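Mannose recognizing lectin (PDB 4TKC) binds mannose as a fungal lectin of the bulb-type family, and so probably serves in carbohydrate recognition. Local coordinates at residues T65-C69 / H81-G86; D88-N92 / V103-G107. All blocks are in the same frame, centred on the assembly; numbering follows the deposited sequence.

Overall arrangement
Both contacts lie within one chain of three four-stranded antiparallel sheets, the beta-prism II architecture of bulb-type lectins, and both are partly buried. Interaction 1 closes a mannose pocket: a loop between strands 60-63 and 69-72 is fastened to the chain leaving strand 78-81, largely by side-chain hydroxyls, an amide and carbonyls. Interaction 2 instead extends a regular sheet, pairing backbone where strand 92-95 begins beside strand 101-105, and reaches a different mannose through a single tyrosine. The centres of interaction 1 and interaction 2 are about 10 Å apart. Tyr91 of 88-92 packs against Gly67, and the connection through 81-86 and 88-92 leads from one sheet to the next.

Interaction 1 of 2, residues T65-C69 / H81-G86; sequences TDGNC and HTATNG. With BMA (beta-D-mannopyranose), chain B.
Two threonine hydroxyls in series join 81-86 to 65-69. Cys69 N donates to Thr82 OG1, which donates to Thr84 OG1, and Thr84 OG1 donates in turn to Gly67 O over 2.6 Å. In both threonines OG1 sits between the backbone N and the carbonyl carbon (chi1 58° in Thr82), and this turns the hydroxyls toward each other and the facing loop. Backbone bonds frame this relay: Thr82 N to Cys69 O, and Gly86 N to Asp66 O, 3.1 Å long. Gly67 has no side chain to fill the gap, so its CA comes within 4.3 Å of Asn85 CA.

Asn68 divides its amide between protein and sugar. Asn68 OD1 lies against the turn, 2.8 Å from Ala83 N, although that bond is bent and weak; Thr84 N adds a straighter but long and weak one. Asn68 ND2 gives a nearly straight bond (166°) to O2 of beta-mannose, 3.1 Å away. Asp66 grips the same hydroxyl from its carboxylate: O2 of the sugar donates to Asp66 OD2 over 2.6 Å. The other carboxylate oxygen, Asp66 OD1, accepts Asn68 N from above the carboxylate plane, an Asx turn that braces both sugar-binding residues. Asp66 and Asn85 run side by side, their flat groups turned 58° apart, while O6 of the sugar stands 3.2 Å above the centre of the His81 ring.

Gln64 and Tyr72 also bond the sugar, supplying with Asp66 and Asn68 the polar positions of the Gln-x-Asp-x-Asn-x-Val-x-Tyr motif of bulb-type lectins. O2 is thus held as donor to a carboxylate and acceptor from an amide, a pairing that fixes its hydrogen-bonding direction and is consistent with recognition of the axial 2-hydroxyl of mannose.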
loop_
_atom_site.group_PDB
_atom_site.type_symbol
_atom_site.label_atom_id
_atom_site.label_comp_id
_atom_site.label_asym_id
_atom_site.label_seq_id
_atom_site.Cartn_x
_atom_site.Cartn_y
_atom_site.Cartn_z
ATOM N N THR A 65 -12.016 1.675 -0.044
ATOM C CA THR A 65 -13.150 1.141 -0.773
ATOM C C THR A 65 -14.471 1.896 -0.484
ATOM O O THR A 65 -15.433 1.727 -1.238
ATOM C CB THR A 65 -13.377 -0.319 -0.440
ATOM O OG1 THR A 65 -13.478 -0.438 0.973
ATOM C CG2 THR A 65 -12.210 -1.205 -0.924
ATOM N N ASP A 66 -14.512 2.762 0.541
ATOM C CA ASP A 66 -15.680 3.652 0.708
ATOM C C ASP A 66 -15.649 4.930 -0.144
ATOM O O ASP A 66 -16.605 5.701 -0.078
ATOM C CB ASP A 66 -15.973 3.942 2.194
ATOM C CG ASP A 66 -14.935 4.820 2.862
ATOM O OD1 ASP A 66 -13.963 5.224 2.165
ATOM O OD2 ASP A 66 -15.112 5.118 4.084
ATOM N N GLY A 67 -14.593 5.081 -0.959
ATOM C CA GLY A 67 -14.453 6.283 -1.806
ATOM C C GLY A 67 -13.655 7.366 -1.136
ATOM O O GLY A 67 -13.392 8.394 -1.762
ATOM N N ASN A 68 -13.480 7.293 0.168
ATOM C CA ASN A 68 -12.722 8.298 0.911
ATOM C C ASN A 68 -11.235 8.061 0.761
ATOM O O ASN A 68 -10.804 6.918 0.864
ATOM C CB ASN A 68 -13.122 8.364 2.396
ATOM C CG ASN A 68 -12.947 9.749 3.025
ATOM O OD1 ASN A 68 -12.591 10.748 2.369
ATOM N ND2 ASN A 68 -13.212 9.809 4.343
ATOM N N CYS A 69 -10.461 9.120 0.518
ATOM C CA CYS A 69 -9.012 9.066 0.520
ATOM C C CYS A 69 -8.471 9.696 1.794
ATOM O O CYS A 69 -8.765 10.853 2.081
ATOM C CB CYS A 69 -8.414 9.752 -0.716
ATOM S SG CYS A 69 -6.628 9.557 -0.822
ATOM N N HIS A 81 -8.538 13.909 5.063
ATOM C CA HIS A 81 -9.426 13.137 4.224
ATOM C C HIS A 81 -10.070 14.016 3.168
ATOM O O HIS A 81 -10.268 15.216 3.364
ATOM C CB HIS A 81 -10.453 12.356 5.061
ATOM C CG HIS A 81 -11.307 13.215 5.919
ATOM N ND1 HIS A 81 -12.622 13.504 5.609
ATOM C CD2 HIS A 81 -11.041 13.857 7.079
ATOM C CE1 HIS A 81 -13.131 14.287 6.545
ATOM N NE2 HIS A 81 -12.180 14.549 7.427
ATOM N N THR A 82 -10.251 13.435 1.995
ATOM C CA THR A 82 -10.901 14.097 0.856
ATOM C C THR A 82 -12.427 14.170 0.971
ATOM O O THR A 82 -13.063 14.979 0.279
ATOM C CB THR A 82 -10.527 13.417 -0.458
ATOM O OG1 THR A 82 -10.914 12.024 -0.365
ATOM C CG2 THR A 82 -9.009 13.464 -0.655
ATOM N N ALA A 83 -13.015 13.439 1.909
ATOM C CA ALA A 83 -14.471 13.445 2.109
ATOM C C ALA A 83 -15.252 13.168 0.823
ATOM O O ALA A 83 -16.295 13.754 0.557
ATOM C CB ALA A 83 -14.942 14.715 2.812
ATOM N N THR A 84 -14.768 12.176 0.094
ATOM C CA THR A 84 -15.283 11.793 -1.183
ATOM C C THR A 84 -16.123 10.508 -1.176
ATOM O O THR A 84 -16.502 10.019 -2.260
ATOM C CB THR A 84 -14.140 11.673 -2.199
ATOM O OG1 THR A 84 -13.015 11.012 -1.632
ATOM C CG2 THR A 84 -13.694 13.038 -2.601
ATOM N N ASN A 85 -16.465 10.033 0.035
ATOM C CA ASN A 85 -17.232 8.804 0.272
ATOM C C ASN A 85 -18.414 8.767 -0.679
ATOM O O ASN A 85 -19.161 9.735 -0.761
ATOM C CB ASN A 85 -17.866 8.760 1.684
ATOM C CG ASN A 85 -16.874 8.845 2.806
ATOM O OD1 ASN A 85 -16.745 7.896 3.628
ATOM N ND2 ASN A 85 -16.204 9.963 2.905
ATOM N N GLY A 86 -18.579 7.667 -1.379
ATOM C CA GLY A 86 -19.716 7.457 -2.229
ATOM C C GLY A 86 -19.710 6.054 -2.810
ATOM O O GLY A 86 -18.827 5.224 -2.512
HETATM C C1 BMA B . -14.994 8.001 7.410
HETATM C C2 BMA B . -14.374 6.765 6.767
HETATM C C3 BMA B . -13.231 6.325 7.665
HETATM C C4 BMA B . -12.244 7.478 7.915
HETATM C C5 BMA B . -12.956 8.729 8.439
HETATM C C6 BMA B . -11.957 9.864 8.663
HETATM O O1 BMA B . -16.087 8.367 6.563
HETATM O O2 BMA B . -13.957 7.043 5.423
HETATM O O3 BMA B . -12.603 5.195 7.052
HETATM O O4 BMA B . -11.248 7.091 8.865
HETATM O O5 BMA B . -14.000 9.041 7.507
HETATM O O6 BMA B . -12.414 11.145 8.195
#

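Interaction 2 of 2, residues D88-N92 / V103-G107; sequences DHPYN and VYAKG. With MAN (alpha-D-mannopyranose), chain D.
Tyr104 and Asn92 exchange two backbone hydrogen bonds as an antiparallel hydrogen-bonded pair. Tyr104 N reaches Asn92 O at 2.9 Å, and Asn92 N returns to Tyr104 O at 3.0 Å. Beyond this pair, Lys106 N donates to Asp88 O, also at 2.9 Å. A water accepts from Asn92 ND2 and lies 2.7 Å from Pro90 O, close to Tyr104 O as well, bridging the two segments. The peptide bond before Pro90 is cis.

The phenol of Tyr104 leads away from 88-92: Tyr104 OH shares a 2.7 Å hydrogen bond with O4 of alpha-mannose and is also bonded by Gln96, another residue of that pocket. Tyr91 packs instead against 103-107. With CG anti to the carbonyl carbon (chi1 -72°), the Tyr91 ring brings CE2 to 3.6 Å from Ala105 CB and meets Val103 CG1 at its edge. Asp88 O lies over the rim of one face of this ring, while Asp88 N donates to Tyr91 OH, tying the loop around the ring. Lys106 CB rests on His89 O.

Glu13 takes hydrogen bonds from His89 ND1 and Tyr91 N. In the sheet, strand 101-105 lies between 92-95 and 109-113, Val103 and Ala105 packing on Val111, while Asn92 touches strand 10-12 on the far side.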
loop_
_atom_site.group_PDB
_atom_site.type_symbol
_atom_site.label_atom_id
_atom_site.label_comp_id
_atom_site.label_asym_id
_atom_site.label_seq_id
_atom_site.Cartn_x
_atom_site.Cartn_y
_atom_site.Cartn_z
ATOM N N ASP A 88 -19.812 5.498 -6.322
ATOM C CA ASP A 88 -19.461 5.582 -7.753
ATOM C C ASP A 88 -18.101 4.910 -8.019
ATOM O O ASP A 88 -17.177 5.570 -8.500
ATOM C CB ASP A 88 -19.469 7.022 -8.249
ATOM C CG ASP A 88 -20.873 7.562 -8.429
ATOM O OD1 ASP A 88 -21.824 6.748 -8.473
ATOM O OD2 ASP A 88 -21.026 8.794 -8.551
ATOM N N HIS A 89 -18.036 3.610 -7.740
ATOM C CA HIS A 89 -16.827 2.790 -7.919
ATOM C C HIS A 89 -16.528 2.569 -9.412
ATOM O O HIS A 89 -17.454 2.452 -10.212
ATOM C CB HIS A 89 -16.966 1.433 -7.215
ATOM C CG HIS A 89 -17.212 1.566 -5.755
ATOM N ND1 HIS A 89 -16.210 1.900 -4.865
ATOM C CD2 HIS A 89 -18.363 1.593 -5.048
ATOM C CE1 HIS A 89 -16.722 2.038 -3.656
ATOM N NE2 HIS A 89 -18.023 1.822 -3.732
ATOM N N PRO A 90 -15.229 2.446 -9.760
ATOM C CA PRO A 90 -14.066 2.483 -8.847
ATOM C C PRO A 90 -13.608 3.903 -8.558
ATOM O O PRO A 90 -13.739 4.806 -9.445
ATOM C CB PRO A 90 -12.970 1.783 -9.653
ATOM C CG PRO A 90 -13.313 2.099 -11.076
ATOM C CD PRO A 90 -14.828 2.140 -11.148
ATOM N N TYR A 91 -12.974 4.131 -7.417
ATOM C CA TYR A 91 -12.326 5.422 -7.087
ATOM C C TYR A 91 -10.825 5.284 -7.250
ATOM O O TYR A 91 -10.255 4.189 -6.969
ATOM C CB TYR A 91 -12.664 5.776 -5.636
ATOM C CG TYR A 91 -14.092 6.206 -5.411
ATOM C CD1 TYR A 91 -15.084 5.290 -5.128
ATOM C CD2 TYR A 91 -14.440 7.568 -5.540
ATOM C CE1 TYR A 91 -16.400 5.655 -4.977
ATOM C CE2 TYR A 91 -15.753 7.956 -5.403
ATOM C CZ TYR A 91 -16.726 7.024 -5.130
ATOM O OH TYR A 91 -18.013 7.455 -4.997
ATOM N N ASN A 92 -10.155 6.354 -7.670
ATOM C CA ASN A 92 -8.725 6.335 -7.850
ATOM C C ASN A 92 -8.177 7.671 -7.479
ATOM O O ASN A 92 -8.826 8.705 -7.831
ATOM C CB ASN A 92 -8.388 6.030 -9.297
ATOM C CG ASN A 92 -8.574 4.570 -9.633
ATOM O OD1 ASN A 92 -7.694 3.750 -9.370
ATOM N ND2 ASN A 92 -9.699 4.255 -10.248
ATOM N N VAL A 103 -8.980 12.952 -7.020
ATOM C CA VAL A 103 -9.803 11.742 -6.730
ATOM C C VAL A 103 -10.876 11.674 -7.802
ATOM O O VAL A 103 -11.712 12.599 -7.927
ATOM C CB VAL A 103 -10.480 11.762 -5.354
ATOM C CG1 VAL A 103 -11.340 10.513 -5.202
ATOM C CG2 VAL A 103 -9.447 11.843 -4.223
ATOM N N TYR A 104 -10.773 10.669 -8.646
ATOM C CA TYR A 104 -11.738 10.357 -9.669
ATOM C C TYR A 104 -12.698 9.259 -9.219
ATOM O O TYR A 104 -12.262 8.206 -8.686
ATOM C CB TYR A 104 -11.041 9.887 -10.945
ATOM C CG TYR A 104 -10.374 10.990 -11.755
ATOM C CD1 TYR A 104 -11.125 11.916 -12.503
ATOM C CD2 TYR A 104 -9.008 11.142 -11.733
ATOM C CE1 TYR A 104 -10.503 12.915 -13.211
ATOM C CE2 TYR A 104 -8.385 12.118 -12.484
ATOM C CZ TYR A 104 -9.144 13.020 -13.195
ATOM O OH TYR A 104 -8.548 14.047 -13.914
ATOM N N ALA A 105 -13.987 9.446 -9.421
ATOM C CA ALA A 105 -15.007 8.427 -9.340
ATOM C C ALA A 105 -15.205 7.824 -10.722
ATOM O O ALA A 105 -14.485 8.189 -11.657
ATOM C CB ALA A 105 -16.312 8.992 -8.796
ATOM N N LYS A 106 -16.123 6.857 -10.816
ATOM C CA LYS A 106 -16.380 6.159 -12.065
ATOM C C LYS A 106 -16.447 7.112 -13.256
ATOM O O LYS A 106 -16.967 8.215 -13.153
ATOM C CB LYS A 106 -17.694 5.370 -11.978
ATOM C CG LYS A 106 -17.963 4.445 -13.150
ATOM C CD LYS A 106 -19.310 3.749 -13.013
ATOM C CE LYS A 106 -19.709 3.046 -14.306
ATOM N NZ LYS A 106 -21.059 2.417 -14.232
ATOM N N GLY A 107 -15.903 6.699 -14.392
ATOM C CA GLY A 107 -16.127 7.454 -15.611
ATOM C C GLY A 107 -15.279 8.702 -15.689
ATOM O O GLY A 107 -15.590 9.608 -16.441
HETATM C C1 MAN D . -8.149 20.143 -14.373
HETATM C C2 MAN D . -7.303 18.955 -14.814
HETATM C C3 MAN D . -8.210 17.734 -14.940
HETATM C C4 MAN D . -8.948 17.484 -13.614
HETATM C C5 MAN D . -9.730 18.740 -13.215
HETATM C C6 MAN D . -10.336 18.593 -11.842
HETATM O O1 MAN D . -9.052 20.510 -15.396
HETATM O O2 MAN D . -6.283 18.779 -13.871
HETATM O O3 MAN D . -7.404 16.620 -15.255
HETATM O O4 MAN D . -9.817 16.373 -13.764
HETATM O O5 MAN D . -8.880 19.888 -13.205
HETATM O O6 MAN D . -11.197 19.680 -11.578
HETATM O O HOH W 1 -11.810 6.232 -10.749
#